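PDB 2IX4: 3-oxoacyl-[acyl-carrier-protein] synthase from Arabidopsis thaliana, which catalyses the condensation step of mitochondrial fatty acid synthesis, lengthening an acyl chain by two carbons taken from malonyl-ACP. Local coordinates for residues A103-T108 with E114-S119; A189-Q194 with L304-L309; T226-S231 with A235-D240; K269-L274 with A375-V380. All blocks are in the same frame, centred on the assembly; numbering follows the deposited sequence.

Contact 1: A103-T108 with E114-S119; sequences AEWLPT and ERTGVS
W105 and T116 meet through one hydrogen bond, which ties the loop after helix 87-102 to the first residue of strand 116-122. The loop begins at A103, whose carbonyl oxygen is taken by R266. E104 follows with positive phi (53°) as the C-prime residue of a Schellman motif, the turn that ends the helix and releases the chain. W105 comes next. Its CG lies anti to the backbone N (chi1 -169°), carrying the indole toward the strand, where NE1 donates to T116 OG1 over 2.9 Å at 155°, with the oxygen close to the ring plane. In the N-terminal half of the thiolase-like fold, where strand 116-122 runs parallel to 200-207, this bond closes off the excursion through the short helix 110-114. Tryptophan suits the buried position because its one donor is used while the rest of the ring packs on V200 and meets H262. A hydroxyl suits T116 because it can accept from the indole while bonded to E112 O; its methyl CG2 sits 3.6 Å from W105 NE1. L106 turns instead to Y166 of helix 157-166. P107 folds back over the indole, with P107 CD 3.6 Å above the W105 ring plane, toward the rim.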
loop_
_atom_site.group_PDB
_atom_site.type_symbol
_atom_site.label_atom_id
_atom_site.label_comp_id
_atom_site.label_asym_id
_atom_site.label_seq_id
_atom_site.Cartn_x
_atom_site.Cartn_y
_atom_site.Cartn_z
ATOM N N ALA A 103 -9.791 16.518 17.184
ATOM C CA ALA A 103 -9.937 15.450 18.177
ATOM C C ALA A 103 -9.324 15.802 19.533
ATOM O O ALA A 103 -9.510 15.069 20.512
ATOM C CB ALA A 103 -9.329 14.156 17.646
ATOM N N GLU A 104 -8.603 16.921 19.585
ATOM C CA GLU A 104 -7.836 17.329 20.766
ATOM C C GLU A 104 -6.904 16.201 21.221
ATOM O O GLU A 104 -6.775 15.917 22.414
ATOM C CB GLU A 104 -8.759 17.814 21.896
ATOM C CG GLU A 104 -9.646 18.987 21.491
ATOM C CD GLU A 104 -10.337 19.667 22.660
ATOM O OE1 GLU A 104 -10.325 19.122 23.788
ATOM O OE2 GLU A 104 -10.903 20.760 22.443
ATOM N N TRP A 105 -6.266 15.559 20.245
ATOM C CA TRP A 105 -5.359 14.451 20.506
ATOM C C TRP A 105 -3.928 14.788 20.099
ATOM O O TRP A 105 -3.487 14.477 18.994
ATOM C CB TRP A 105 -5.834 13.162 19.817
ATOM C CG TRP A 105 -5.080 11.944 20.281
ATOM C CD1 TRP A 105 -4.213 11.183 19.549
ATOM C CD2 TRP A 105 -5.112 11.367 21.594
ATOM N NE1 TRP A 105 -3.711 10.160 20.324
ATOM C CE2 TRP A 105 -4.246 10.250 21.582
ATOM C CE3 TRP A 105 -5.795 11.680 22.780
ATOM C CZ2 TRP A 105 -4.045 9.443 22.705
ATOM C CZ3 TRP A 105 -5.591 10.878 23.904
ATOM C CH2 TRP A 105 -4.724 9.772 23.854
ATOM N N LEU A 106 -3.214 15.435 21.012
ATOM C CA LEU A 106 -1.798 15.713 20.839
ATOM C C LEU A 106 -1.078 15.255 22.108
ATOM O O LEU A 106 -0.585 16.084 22.875
ATOM C CB LEU A 106 -1.572 17.210 20.572
ATOM C CG LEU A 106 -2.234 17.802 19.317
ATOM C CD1 LEU A 106 -2.353 19.321 19.412
ATOM C CD2 LEU A 106 -1.501 17.389 18.043
ATOM N N PRO A 107 -1.026 13.925 22.340
ATOM C CA PRO A 107 -0.515 13.428 23.619
ATOM C C PRO A 107 0.964 13.736 23.832
ATOM O O PRO A 107 1.747 13.739 22.881
ATOM C CB PRO A 107 -0.737 11.915 23.523
ATOM C CG PRO A 107 -0.776 11.622 22.072
ATOM C CD PRO A 107 -1.417 12.820 21.445
ATOM N N THR A 108 1.324 14.008 25.080
ATOM C CA THR A 108 2.713 14.231 25.455
ATOM C C THR A 108 3.294 12.991 26.135
ATOM O O THR A 108 4.510 12.792 26.143
ATOM C CB THR A 108 2.845 15.434 26.403
ATOM O OG1 THR A 108 1.984 15.244 27.531
ATOM C CG2 THR A 108 2.460 16.722 25.694
ATOM N N GLU A 114 2.462 5.714 22.260
ATOM C CA GLU A 114 2.698 4.324 21.867
ATOM C C GLU A 114 1.412 3.597 21.484
ATOM O O GLU A 114 1.451 2.606 20.748
ATOM C CB GLU A 114 3.404 3.568 22.995
ATOM C CG GLU A 114 4.876 3.918 23.161
ATOM C CD GLU A 114 5.497 3.291 24.400
ATOM O OE1 GLU A 114 4.917 2.334 24.961
ATOM O OE2 GLU A 114 6.575 3.760 24.818
ATOM N N ARG A 115 0.280 4.088 21.982
ATOM C CA ARG A 115 -1.028 3.506 21.660
ATOM C C ARG A 115 -1.725 4.197 20.483
ATOM O O ARG A 115 -2.859 3.856 20.140
ATOM C CB ARG A 115 -1.936 3.479 22.899
ATOM C CG ARG A 115 -1.529 2.449 23.958
ATOM C CD ARG A 115 -1.543 1.018 23.401
ATOM N NE ARG A 115 -2.897 0.505 23.195
ATOM C CZ ARG A 115 -3.191 -0.628 22.560
ATOM N NH1 ARG A 115 -2.228 -1.381 22.046
ATOM N NH2 ARG A 115 -4.455 -1.010 22.433
ATOM N N THR A 116 -1.034 5.156 19.867
ATOM C CA THR A 116 -1.541 5.873 18.695
ATOM C C THR A 116 -0.754 5.497 17.443
ATOM O O THR A 116 0.465 5.639 17.403
ATOM C CB THR A 116 -1.466 7.402 18.894
ATOM O OG1 THR A 116 -2.093 7.754 20.134
ATOM C CG2 THR A 116 -2.157 8.143 17.740
ATOM N N GLY A 117 -1.458 5.026 16.420
ATOM C CA GLY A 117 -0.829 4.688 15.148
ATOM C C GLY A 117 -1.283 5.565 13.993
ATOM O O GLY A 117 -2.106 6.474 14.160
ATOM N N VAL A 118 -0.740 5.288 12.811
ATOM C CA VAL A 118 -1.048 6.056 11.606
ATOM C C VAL A 118 -1.223 5.103 10.427
ATOM O O VAL A 118 -0.412 4.195 10.234
ATOM C CB VAL A 118 0.066 7.087 11.283
ATOM C CG1 VAL A 118 -0.361 8.013 10.148
ATOM C CG2 VAL A 118 0.425 7.916 12.519
ATOM N N SER A 119 -2.292 5.312 9.658
ATOM C CA SER A 119 -2.550 4.555 8.430
ATOM C C SER A 119 -3.081 5.481 7.333
ATOM O O SER A 119 -4.292 5.586 7.117
ATOM C CB SER A 119 -3.524 3.402 8.686
ATOM O OG SER A 119 -3.639 2.571 7.536
#

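Contact 2: A189-Q194 with L304-L309; sequences ATRMIQ and LRQSGL
R191 and Q306 bridge two helices whose backbones stay well apart, 12.1 Å between R191 CA and Q306 CA. The close part is the guanidinium. R191 NH2 donates to Q306 OE1 over 3.0 Å at 158°, and this oxygen lies near the guanidinium plane, whereas the donor stands above the carbonyl plane of Q306, not on a lone pair; the two flat groups are turned 66° apart. R191 NH1 bonds to Q194 OE1, about a turn further along its own helix, at 3.0 Å and on a lone pair. The bend at chi2 (-81°) brings the arginine's head back alongside Q194, while NE makes a salt bridge with D197 of the second subunit and F195 of that subunit adds a cation-pi contact. Arginine suits a place with so many partners in different directions. A methionine here would offer no N-H, and Q194 and Q306 would probably each lose a donor, and D197 of the second subunit its charge mate. On the looser side a water bridges the two groups, donating to Q306 OE1 at 2.8 Å and accepting from R191 NH1. Q306 OE1 also takes the backbone N of Y277, so three donors grip it. Helix 181-195 lies here against strands 200-207 and 251-259, helix 294-307 touches C275 of strand 272-281, and the dimer partner reaches both R191 and Q306.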
loop_
_atom_site.group_PDB
_atom_site.type_symbol
_atom_site.label_atom_id
_atom_site.label_comp_id
_atom_site.label_asym_id
_atom_site.label_seq_id
_atom_site.Cartn_x
_atom_site.Cartn_y
_atom_site.Cartn_z
ATOM N N ALA A 189 -7.171 0.363 9.700
ATOM C CA ALA A 189 -6.938 1.036 10.982
ATOM C C ALA A 189 -8.028 0.704 12.003
ATOM O O ALA A 189 -7.751 0.551 13.198
ATOM C CB ALA A 189 -6.844 2.535 10.771
ATOM N N THR A 190 -9.263 0.604 11.521
ATOM C CA THR A 190 -10.400 0.167 12.329
ATOM C C THR A 190 -10.184 -1.254 12.868
ATOM O O THR A 190 -10.331 -1.489 14.070
ATOM C CB THR A 190 -11.709 0.259 11.518
ATOM O OG1 THR A 190 -11.919 1.620 11.132
ATOM C CG2 THR A 190 -12.911 -0.219 12.331
ATOM N N ARG A 191 -9.817 -2.183 11.981
ATOM C CA ARG A 191 -9.500 -3.563 12.377
ATOM C C ARG A 191 -8.421 -3.632 13.458
ATOM O O ARG A 191 -8.493 -4.467 14.361
ATOM C CB ARG A 191 -9.059 -4.394 11.167
ATOM C CG ARG A 191 -10.153 -4.703 10.160
ATOM C CD ARG A 191 -11.028 -5.876 10.594
ATOM N NE ARG A 191 -12.088 -6.142 9.622
ATOM C CZ ARG A 191 -13.241 -5.478 9.561
ATOM N NH1 ARG A 191 -13.506 -4.502 10.424
ATOM N NH2 ARG A 191 -14.135 -5.795 8.634
ATOM N N MET A 192 -7.426 -2.752 13.356
ATOM C CA MET A 192 -6.342 -2.677 14.333
ATOM C C MET A 192 -6.821 -2.230 15.716
ATOM O O MET A 192 -6.401 -2.791 16.727
ATOM C CB MET A 192 -5.215 -1.766 13.832
ATOM C CG MET A 192 -4.463 -2.325 12.631
ATOM S SD MET A 192 -3.319 -1.168 11.844
ATOM C CE MET A 192 -2.891 -2.103 10.377
ATOM N N ILE A 193 -7.690 -1.223 15.761
ATOM C CA ILE A 193 -8.279 -0.777 17.029
ATOM C C ILE A 193 -9.176 -1.874 17.612
ATOM O O ILE A 193 -9.140 -2.142 18.816
ATOM C CB ILE A 193 -9.055 0.561 16.877
ATOM C CG1 ILE A 193 -8.108 1.675 16.407
ATOM C CG2 ILE A 193 -9.721 0.960 18.199
ATOM C CD1 ILE A 193 -8.800 2.930 15.900
ATOM N N GLN A 194 -9.960 -2.511 16.744
ATOM C CA GLN A 194 -10.843 -3.610 17.139
ATOM C C GLN A 194 -10.065 -4.749 17.792
ATOM O O GLN A 194 -10.453 -5.234 18.856
ATOM C CB GLN A 194 -11.635 -4.133 15.934
ATOM C CG GLN A 194 -12.815 -3.258 15.525
ATOM C CD GLN A 194 -13.391 -3.631 14.164
ATOM O OE1 GLN A 194 -12.668 -4.033 13.253
ATOM N NE2 GLN A 194 -14.700 -3.486 14.021
ATOM N N LEU A 304 -22.833 -4.072 5.402
ATOM C CA LEU A 304 -24.147 -4.200 6.043
ATOM C C LEU A 304 -24.182 -5.331 7.065
ATOM O O LEU A 304 -24.608 -5.135 8.208
ATOM C CB LEU A 304 -25.239 -4.440 4.993
ATOM C CG LEU A 304 -25.852 -3.228 4.289
ATOM C CD1 LEU A 304 -26.652 -3.667 3.068
ATOM C CD2 LEU A 304 -26.731 -2.446 5.252
ATOM N N ARG A 305 -23.737 -6.512 6.636
ATOM C CA ARG A 305 -23.709 -7.706 7.478
ATOM C C ARG A 305 -22.923 -7.487 8.775
ATOM O O ARG A 305 -23.359 -7.916 9.843
ATOM C CB ARG A 305 -23.165 -8.904 6.685
ATOM C CG ARG A 305 -23.236 -10.266 7.385
ATOM C CD ARG A 305 -24.646 -10.633 7.852
ATOM N NE ARG A 305 -24.964 -10.019 9.143
ATOM C CZ ARG A 305 -26.078 -10.234 9.839
ATOM N NH1 ARG A 305 -27.014 -11.062 9.385
ATOM N NH2 ARG A 305 -26.254 -9.617 11.001
ATOM N N GLN A 306 -21.784 -6.802 8.672
ATOM C CA GLN A 306 -20.944 -6.481 9.829
ATOM C C GLN A 306 -21.633 -5.554 10.832
ATOM O O GLN A 306 -21.440 -5.690 12.044
ATOM C CB GLN A 306 -19.628 -5.839 9.377
ATOM C CG GLN A 306 -18.648 -6.789 8.705
ATOM C CD GLN A 306 -17.514 -6.055 8.015
ATOM O OE1 GLN A 306 -17.030 -5.036 8.509
ATOM N NE2 GLN A 306 -17.085 -6.569 6.867
ATOM N N SER A 307 -22.425 -4.613 10.320
ATOM C CA SER A 307 -23.109 -3.629 11.158
ATOM C C SER A 307 -24.366 -4.205 11.804
ATOM O O SER A 307 -24.881 -3.649 12.775
ATOM C CB SER A 307 -23.469 -2.393 10.334
ATOM O OG SER A 307 -24.413 -2.719 9.325
ATOM N N GLY A 308 -24.853 -5.318 11.254
ATOM C CA GLY A 308 -26.085 -5.950 11.712
ATOM C C GLY A 308 -27.323 -5.194 11.264
ATOM O O GLY A 308 -28.396 -5.346 11.851
ATOM N N LEU A 309 -27.169 -4.382 10.218
ATOM C CA LEU A 309 -28.257 -3.558 9.694
ATOM C C LEU A 309 -28.818 -4.114 8.393
ATOM O O LEU A 309 -28.096 -4.739 7.610
ATOM C CB LEU A 309 -27.792 -2.112 9.485
ATOM C CG LEU A 309 -27.408 -1.303 10.730
ATOM C CD1 LEU A 309 -26.705 -0.015 10.345
ATOM C CD2 LEU A 309 -28.617 -1.015 11.615
HETATM O O HOH W 1 -16.434 -3.701 10.886
#

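Contact 3: T226-S231 with A235-D240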
loop_
_atom_site.group_PDB
_atom_site.type_symbol
_atom_site.label_atom_id
_atom_site.label_comp_id
_atom_site.label_asym_id
_atom_site.label_seq_id
_atom_site.Cartn_x
_atom_site.Cartn_y
_atom_site.Cartn_z
ATOM N N THR A 226 -12.747 14.326 -21.770
ATOM C CA THR A 226 -12.043 15.064 -22.829
ATOM C C THR A 226 -12.890 16.106 -23.580
ATOM O O THR A 226 -12.348 17.091 -24.087
ATOM C CB THR A 226 -11.401 14.115 -23.883
ATOM O OG1 THR A 226 -12.424 13.519 -24.690
ATOM C CG2 THR A 226 -10.565 13.023 -23.216
ATOM N N LYS A 227 -14.202 15.891 -23.654
ATOM C CA LYS A 227 -15.069 16.731 -24.491
ATOM C C LYS A 227 -15.610 18.001 -23.818
ATOM O O LYS A 227 -16.329 18.780 -24.452
ATOM C CB LYS A 227 -16.213 15.900 -25.092
ATOM C CG LYS A 227 -17.367 15.584 -24.146
ATOM C CD LYS A 227 -18.159 14.397 -24.670
ATOM C CE LYS A 227 -19.511 14.262 -23.998
ATOM N NZ LYS A 227 -20.553 15.036 -24.721
ATOM N N PHE A 228 -15.258 18.208 -22.551
ATOM C CA PHE A 228 -15.696 19.393 -21.812
ATOM C C PHE A 228 -14.537 20.321 -21.448
ATOM O O PHE A 228 -14.609 21.049 -20.453
ATOM C CB PHE A 228 -16.456 18.994 -20.539
ATOM C CG PHE A 228 -17.698 18.186 -20.792
ATOM C CD1 PHE A 228 -17.738 16.834 -20.469
ATOM C CD2 PHE A 228 -18.832 18.780 -21.345
ATOM C CE1 PHE A 228 -18.889 16.076 -20.700
ATOM C CE2 PHE A 228 -19.988 18.032 -21.581
ATOM C CZ PHE A 228 -20.015 16.678 -21.257
ATOM N N ASN A 229 -13.476 20.302 -22.254
ATOM C CA ASN A 229 -12.284 21.114 -21.980
ATOM C C ASN A 229 -12.536 22.627 -22.004
ATOM O O ASN A 229 -11.855 23.387 -21.305
ATOM C CB ASN A 229 -11.131 20.730 -22.919
ATOM C CG ASN A 229 -10.531 19.363 -22.592
ATOM O OD1 ASN A 229 -10.692 18.844 -21.485
ATOM N ND2 ASN A 229 -9.825 18.782 -23.555
ATOM N N SER A 230 -13.519 23.049 -22.800
ATOM C CA SER A 230 -13.923 24.455 -22.888
ATOM C C SER A 230 -14.936 24.841 -21.805
ATOM O O SER A 230 -15.193 26.028 -21.577
ATOM C CB SER A 230 -14.495 24.753 -24.274
ATOM O OG SER A 230 -13.522 24.527 -25.279
ATOM N N SER A 231 -15.506 23.834 -21.145
ATOM C CA SER A 231 -16.475 24.043 -20.067
ATOM C C SER A 231 -16.120 23.191 -18.843
ATOM O O SER A 231 -16.853 22.256 -18.509
ATOM C CB SER A 231 -17.891 23.714 -20.554
ATOM O OG SER A 231 -18.263 24.540 -21.646
ATOM N N ALA A 235 -17.473 19.291 -16.601
ATOM C CA ALA A 235 -16.709 18.120 -17.040
ATOM C C ALA A 235 -16.971 16.854 -16.229
ATOM O O ALA A 235 -16.949 15.747 -16.774
ATOM C CB ALA A 235 -15.220 18.439 -17.062
ATOM N N SER A 236 -17.200 17.022 -14.930
ATOM C CA SER A 236 -17.459 15.901 -14.031
ATOM C C SER A 236 -18.952 15.845 -13.735
ATOM O O SER A 236 -19.505 16.740 -13.094
ATOM C CB SER A 236 -16.638 16.043 -12.742
ATOM O OG SER A 236 -16.758 14.893 -11.921
ATOM N N ARG A 237 -19.600 14.793 -14.227
ATOM C CA ARG A 237 -21.055 14.684 -14.171
ATOM C C ARG A 237 -21.499 13.253 -13.861
ATOM O O ARG A 237 -22.008 12.555 -14.743
ATOM C CB ARG A 237 -21.678 15.182 -15.485
ATOM C CG ARG A 237 -21.023 14.626 -16.748
ATOM C CD ARG A 237 -21.626 15.209 -18.011
ATOM N NE ARG A 237 -21.481 16.657 -18.041
ATOM C CZ ARG A 237 -22.484 17.518 -18.173
ATOM N NH1 ARG A 237 -23.736 17.095 -18.320
ATOM N NH2 ARG A 237 -22.222 18.814 -18.176
ATOM N N PRO A 238 -21.310 12.810 -12.601
ATOM C CA PRO A 238 -21.684 11.444 -12.240
ATOM C C PRO A 238 -23.164 11.166 -12.515
ATOM O O PRO A 238 -24.014 12.010 -12.227
ATOM C CB PRO A 238 -21.401 11.387 -10.736
ATOM C CG PRO A 238 -20.393 12.463 -10.492
ATOM C CD PRO A 238 -20.761 13.552 -11.451
ATOM N N PHE A 239 -23.447 9.998 -13.093
ATOM C CA PHE A 239 -24.813 9.534 -13.405
ATOM C C PHE A 239 -25.520 10.249 -14.575
ATOM O O PHE A 239 -26.658 9.907 -14.911
ATOM C CB PHE A 239 -25.720 9.551 -12.158
ATOM C CG PHE A 239 -25.214 8.722 -10.998
ATOM C CD1 PHE A 239 -25.014 9.310 -9.752
ATOM C CD2 PHE A 239 -24.968 7.356 -11.140
ATOM C CE1 PHE A 239 -24.565 8.558 -8.667
ATOM C CE2 PHE A 239 -24.517 6.595 -10.059
ATOM C CZ PHE A 239 -24.317 7.198 -8.821
ATOM N N ASP A 240 -24.853 11.229 -15.188
ATOM C CA ASP A 240 -25.414 11.971 -16.326
ATOM C C ASP A 240 -25.175 11.237 -17.646
ATOM O O ASP A 240 -24.150 10.590 -17.820
ATOM C CB ASP A 240 -24.817 13.381 -16.399
ATOM C CG ASP A 240 -25.498 14.252 -17.443
ATOM O OD1 ASP A 240 -26.615 14.740 -17.173
ATOM O OD2 ASP A 240 -24.918 14.447 -18.534
#
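F228 lays its ring against the guanidinium of R237, the two planes only 18° apart and their centres 4.6 Å from each other. The overlap is offset: F228 CZ lies over one face of the guanidinium, 3.5 Å from R237 NE. The bend at chi3 (60°) of R237 turns its head onto the ring. On the other side of the ring plane K227 CG lies over the face near its rim, so aliphatic lysine and guanidinium flank the phenyl. Nearer the backbone, F228 CB packs on A235 CB at 3.7 Å, where a small alanine lets the two backbones come close. Both segments belong to the long loop between helix 212-220 and strand 251-259, and the A235 side chain lies about 11 Å from that of H359, a predicted active-site residue. Each half contains a beta turn. F228 to S231 is type I, closed by S231 N to F228 O, and R237 to D240 is type II, in which P238 suits the second position and F239 takes the positive phi of the third. The second turn brings D240 round to R237: NH1 makes a salt bridge to D240 OD2 at 2.9 Å. OD2 lies in the guanidinium plane, whereas NH1 meets it from above the carboxylate plane. R237 NE bonds to E234 O as well, so the group is fixed flat against the ring. A serine in place of F228 would remove the phenyl, and the guanidinium would probably lose its cover on that face while a gap opened beside A235. K227 is a like charge, but its NZ is paired with D242.

Contact 4: K269-L274 with A375-V380; sequences KIYAEL and AIHHGV
Aromatic contact dominates here: Y271 sets the edge of its ring on the face of H377 in a T-shaped pair, centroids 4.9 Å apart and planes at 67°. Y271 CD2 stands over the middle of the imidazole, 3.8 Å from H377 CG, and CE2 follows alongside toward the far side of the ring. H377 CG is anti to the backbone N (chi1 -173°), which sends the imidazole out from the helix to meet the tyrosine. The phenol end points elsewhere, its OH bonded to D102, so the ring edge serves H377 while the hydroxyl serves D102. Apolar packing continues one residue on, where A272 CB faces I376 CD1 at 4.3 Å; alanine leaves room for the branched isoleucine, whose CG2 also comes up to the carbonyl of Y271. Polar linkage is left to a water. It donates to Y271 O at 2.6 Å and lies equally near H377 ND1, at the edge of the imidazole and in its plane, so histidine presents a face to the ring and a nitrogen to the water. In the fold, the C-terminal turn of helix 364-378 packs on the chain leading into strand 272-281. That strand pairs with 3-12 and 422-429, and F428 of the latter touches both I376 and L274.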
loop_
_atom_site.group_PDB
_atom_site.type_symbol
_atom_site.label_atom_id
_atom_site.label_comp_id
_atom_site.label_asym_id
_atom_site.label_seq_id
_atom_site.Cartn_x
_atom_site.Cartn_y
_atom_site.Cartn_z
ATOM N N LYS A 269 -15.570 14.563 21.831
ATOM C CA LYS A 269 -16.796 14.599 21.050
ATOM C C LYS A 269 -16.708 13.555 19.945
ATOM O O LYS A 269 -15.654 13.355 19.346
ATOM C CB LYS A 269 -17.110 16.008 20.519
ATOM C CG LYS A 269 -16.048 16.659 19.639
ATOM C CD LYS A 269 -16.421 16.595 18.160
ATOM C CE LYS A 269 -15.920 17.824 17.403
ATOM N NZ LYS A 269 -14.461 18.053 17.582
ATOM N N ILE A 270 -17.819 12.873 19.711
ATOM C CA ILE A 270 -17.852 11.759 18.782
ATOM C C ILE A 270 -18.773 12.091 17.614
ATOM O O ILE A 270 -19.941 12.433 17.811
ATOM C CB ILE A 270 -18.298 10.460 19.496
ATOM C CG1 ILE A 270 -17.261 10.056 20.552
ATOM C CG2 ILE A 270 -18.511 9.339 18.492
ATOM C CD1 ILE A 270 -17.780 9.107 21.614
ATOM N N TYR A 271 -18.233 11.999 16.402
ATOM C CA TYR A 271 -19.003 12.261 15.192
ATOM C C TYR A 271 -19.943 11.102 14.874
ATOM O O TYR A 271 -21.137 11.306 14.651
ATOM C CB TYR A 271 -18.071 12.515 14.002
ATOM C CG TYR A 271 -17.377 13.862 14.015
ATOM C CD1 TYR A 271 -16.074 13.988 14.491
ATOM C CD2 TYR A 271 -18.020 15.008 13.540
ATOM C CE1 TYR A 271 -15.427 15.219 14.500
ATOM C CE2 TYR A 271 -17.381 16.245 13.546
ATOM C CZ TYR A 271 -16.085 16.340 14.027
ATOM O OH TYR A 271 -15.441 17.557 14.038
ATOM N N ALA A 272 -19.391 9.890 14.861
ATOM C CA ALA A 272 -20.109 8.690 14.440
ATOM C C ALA A 272 -19.309 7.445 14.806
ATOM O O ALA A 272 -18.155 7.546 15.221
ATOM C CB ALA A 272 -20.364 8.722 12.926
ATOM N N GLU A 273 -19.932 6.279 14.654
ATOM C CA GLU A 273 -19.252 4.999 14.798
ATOM C C GLU A 273 -19.006 4.417 13.411
ATOM O O GLU A 273 -19.850 4.550 12.521
ATOM C CB GLU A 273 -20.102 4.033 15.633
ATOM C CG GLU A 273 -19.473 2.655 15.848
ATOM C CD GLU A 273 -20.366 1.678 16.599
ATOM O OE1 GLU A 273 -21.557 1.981 16.824
ATOM O OE2 GLU A 273 -19.869 0.591 16.963
ATOM N N LEU A 274 -17.850 3.789 13.222
ATOM C CA LEU A 274 -17.598 3.018 12.011
ATOM C C LEU A 274 -18.048 1.582 12.269
ATOM O O LEU A 274 -17.448 0.876 13.082
ATOM C CB LEU A 274 -16.121 3.076 11.616
ATOM C CG LEU A 274 -15.783 2.832 10.139
ATOM C CD1 LEU A 274 -14.382 3.339 9.852
ATOM C CD2 LEU A 274 -15.919 1.373 9.721
ATOM N N ALA A 375 -22.518 14.070 6.797
ATOM C CA ALA A 375 -23.937 13.884 6.486
ATOM C C ALA A 375 -24.713 13.459 7.732
ATOM O O ALA A 375 -25.788 13.996 8.017
ATOM C CB ALA A 375 -24.111 12.861 5.364
ATOM N N ILE A 376 -24.159 12.493 8.463
ATOM C CA ILE A 376 -24.706 12.061 9.748
ATOM C C ILE A 376 -24.690 13.217 10.753
ATOM O O ILE A 376 -25.703 13.507 11.388
ATOM C CB ILE A 376 -23.927 10.843 10.318
ATOM C CG1 ILE A 376 -24.126 9.613 9.422
ATOM C CG2 ILE A 376 -24.359 10.541 11.754
ATOM C CD1 ILE A 376 -23.157 8.479 9.691
ATOM N N HIS A 377 -23.545 13.881 10.869
ATOM C CA HIS A 377 -23.344 14.934 11.866
ATOM C C HIS A 377 -24.251 16.154 11.677
ATOM O O HIS A 377 -24.757 16.710 12.654
ATOM C CB HIS A 377 -21.869 15.356 11.900
ATOM C CG HIS A 377 -21.535 16.306 13.007
ATOM N ND1 HIS A 377 -21.656 15.970 14.340
ATOM C CD2 HIS A 377 -21.075 17.579 12.982
ATOM C CE1 HIS A 377 -21.293 16.999 15.085
ATOM N NE2 HIS A 377 -20.934 17.987 14.285
ATOM N N HIS A 378 -24.454 16.558 10.423
ATOM C CA HIS A 378 -25.212 17.775 10.101
ATOM C C HIS A 378 -26.655 17.525 9.651
ATOM O O HIS A 378 -27.474 18.448 9.647
ATOM C CB HIS A 378 -24.485 18.594 9.030
ATOM C CG HIS A 378 -23.181 19.166 9.487
ATOM N ND1 HIS A 378 -23.093 20.119 10.479
ATOM C CD2 HIS A 378 -21.912 18.927 9.079
ATOM C CE1 HIS A 378 -21.825 20.439 10.667
ATOM N NE2 HIS A 378 -21.088 19.731 9.829
ATOM N N GLY A 379 -26.960 16.288 9.269
ATOM C CA GLY A 379 -28.276 15.956 8.729
ATOM C C GLY A 379 -28.518 16.610 7.380
ATOM O O GLY A 379 -29.600 17.129 7.121
ATOM N N VAL A 380 -27.487 16.606 6.539
ATOM C CA VAL A 380 -27.550 17.156 5.183
ATOM C C VAL A 380 -26.837 16.183 4.255
ATOM O O VAL A 380 -25.694 15.804 4.507
ATOM C CB VAL A 380 -26.857 18.547 5.063
ATOM C CG1 VAL A 380 -27.141 19.176 3.700
ATOM C CG2 VAL A 380 -27.305 19.491 6.163
HETATM O O HOH W 2 -22.496 13.530 14.900
#

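Overall arrangement
Contacts 1, 2 and 4 gather in one part of the subunit, with centres 17 to 21 Å apart, whereas contact 3 lies 31 to 41 Å from each of them, across the chain's centre from contacts 1 and 2. Strands 116-122 and 272-281 of the large mixed sheet carry contacts 1 and 4. Helix 181-195 links this group: A189 packs on S119 of contact 1, and T190 on L274 of contact 4. Along the chain contact 1 closes first, contact 3 falls wholly between the two halves of contact 2, and contacts 2 and 4 interleave, so residues from both sequence halves are knitted into one ketosynthase fold, with contact 2 also reaching the dimer partner.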